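Local coordinates for protein glutamyl-tRNA synthetase (Methanothermobacter thermautotrophicus, PDB 3AII) that probably activates glutamate with ATP and transfers it to the acceptor end of tRNA, as a class I aminoacyl-tRNA synthetase of the non-discriminating archaeal type, at residues F198-L201 against K202-E206. Numbering follows the deposited sequence.
Sequences FREL and KNRGE
Phe198 meets Lys202 one helical turn on, by backbone and side chain together. Lys202 N donates to Phe198 O over 2.8 Å with a nearly straight N-H...O angle of 168°, and Lys202 CD approaches Phe198 CE1 at 3.9 Å, a van der Waals contact between a lysine methylene and an aromatic carbon, the two side chains crossing at a slant. Arg199 repeats the helical bond, accepting from Asn203 N. Its extended side chain passes Asn203, whose OD1 lies 3.4 Å from Arg199 CG and near the guanidinium plane at its edge; no hydrogen bond joins the two side chains. Glu200 and Arg204 run side by side in the same direction. A bend at chi3 of Arg204 (-42°) folds its guanidinium back along the helix, setting NH2 3.2 Å from Glu200 CG, whereas Glu200 OE1 and Arg204 NH2 stay 4.2 Å apart, too far for a salt bridge. The guanidinium reaches instead to Glu206: Arg204 NH1 and Glu206 OE1 form a salt bridge of 2.8 Å, although its 127° angle marks a weak hydrogen bond. Leu201 CD2 packs against both members of this ion pair, 3.6 Å from Glu206 CD and equally near Arg204 NH1. Leu201 O takes two backbone donors from opposite faces of its carbonyl plane, Arg204 N and Glu206 N, the latter at 2.9 Å. With Gly205 N bonded to Lys202 O, and Gly205 at positive phi as C-prime residue, this is a Schellman motif ending helix 195-203. Arg249 also donates to Lys202 O. The helix's last turns rest against the zinc site: Leu201 touches Cys208, and Phe198 packs on Tyr189 of strand 188-191 and the zinc ligands Cys191 (same strand), Cys193 and Cys208, with Arg236 of the adjacent antiparallel strand 234-237 making a cation-pi contact to its ring.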
# COMPACT_ATOMS: atom_id res chain seq x y z
N PHE A 198 22.99 -18.55 -27.69
CA PHE A 198 21.64 -18.32 -28.20
C PHE A 198 21.39 -16.84 -28.44
O PHE A 198 20.80 -16.45 -29.45
CB PHE A 198 20.57 -18.86 -27.24
CG PHE A 198 19.18 -18.70 -27.77
CD1 PHE A 198 18.43 -17.57 -27.46
CD2 PHE A 198 18.63 -19.64 -28.62
CE1 PHE A 198 17.16 -17.40 -27.98
CE2 PHE A 198 17.36 -19.48 -29.14
CZ PHE A 198 16.63 -18.36 -28.81
N ARG A 199 21.83 -16.01 -27.50
CA ARG A 199 21.60 -14.57 -27.60
C ARG A 199 22.27 -13.99 -28.84
O ARG A 199 21.71 -13.14 -29.53
CB ARG A 199 22.11 -13.86 -26.34
CG ARG A 199 21.89 -12.36 -26.33
CD ARG A 199 22.44 -11.74 -25.06
NE ARG A 199 22.32 -10.28 -25.07
CZ ARG A 199 22.62 -9.51 -24.04
NH1 ARG A 199 23.04 -10.04 -22.90
NH2 ARG A 199 22.49 -8.19 -24.14
N GLU A 200 23.48 -14.47 -29.13
CA GLU A 200 24.22 -13.99 -30.29
C GLU A 200 23.47 -14.29 -31.59
O GLU A 200 23.40 -13.46 -32.49
CB GLU A 200 25.62 -14.61 -30.32
CG GLU A 200 26.59 -13.93 -31.25
CD GLU A 200 27.96 -14.58 -31.24
OE1 GLU A 200 28.03 -15.82 -31.18
OE2 GLU A 200 28.97 -13.84 -31.28
N LEU A 201 22.89 -15.49 -31.66
CA LEU A 201 22.10 -15.89 -32.83
C LEU A 201 20.84 -15.05 -32.90
O LEU A 201 20.51 -14.49 -33.95
CB LEU A 201 21.74 -17.37 -32.76
CG LEU A 201 22.87 -18.37 -32.97
CD1 LEU A 201 22.39 -19.79 -32.70
CD2 LEU A 201 23.45 -18.25 -34.38
N LYS A 202 20.14 -14.97 -31.78
CA LYS A 202 18.88 -14.24 -31.68
C LYS A 202 19.01 -12.79 -32.13
O LYS A 202 18.17 -12.28 -32.86
CB LYS A 202 18.37 -14.27 -30.23
CG LYS A 202 16.97 -13.73 -30.05
CD LYS A 202 16.64 -13.53 -28.57
CE LYS A 202 17.31 -12.28 -28.01
NZ LYS A 202 16.99 -12.07 -26.57
N ASN A 203 20.07 -12.12 -31.68
CA ASN A 203 20.27 -10.70 -31.98
C ASN A 203 20.56 -10.44 -33.45
O ASN A 203 20.42 -9.31 -33.92
CB ASN A 203 21.38 -10.10 -31.11
CG ASN A 203 20.95 -9.90 -29.67
OD1 ASN A 203 21.77 -10.00 -28.75
ND2 ASN A 203 19.67 -9.61 -29.47
N ARG A 204 20.97 -11.48 -34.16
CA ARG A 204 21.22 -11.39 -35.59
C ARG A 204 20.10 -12.05 -36.40
O ARG A 204 20.23 -12.26 -37.60
CB ARG A 204 22.56 -12.04 -35.95
CG ARG A 204 23.73 -11.59 -35.09
CD ARG A 204 25.05 -12.01 -35.71
NE ARG A 204 24.99 -13.37 -36.25
CZ ARG A 204 25.29 -14.47 -35.56
NH1 ARG A 204 25.20 -15.66 -36.14
NH2 ARG A 204 25.67 -14.37 -34.30
N GLY A 205 19.00 -12.37 -35.72
CA GLY A 205 17.83 -12.93 -36.40
C GLY A 205 18.01 -14.34 -36.92
O GLY A 205 17.34 -14.76 -37.87
N GLU A 206 18.93 -15.08 -36.31
CA GLU A 206 19.25 -16.43 -36.77
C GLU A 206 18.72 -17.47 -35.79
O GLU A 206 18.81 -17.29 -34.57
CB GLU A 206 20.76 -16.57 -36.93
CG GLU A 206 21.24 -17.93 -37.40
CD GLU A 206 22.69 -17.91 -37.84
OE1 GLU A 206 23.29 -16.81 -37.83
OE2 GLU A 206 23.22 -18.98 -38.20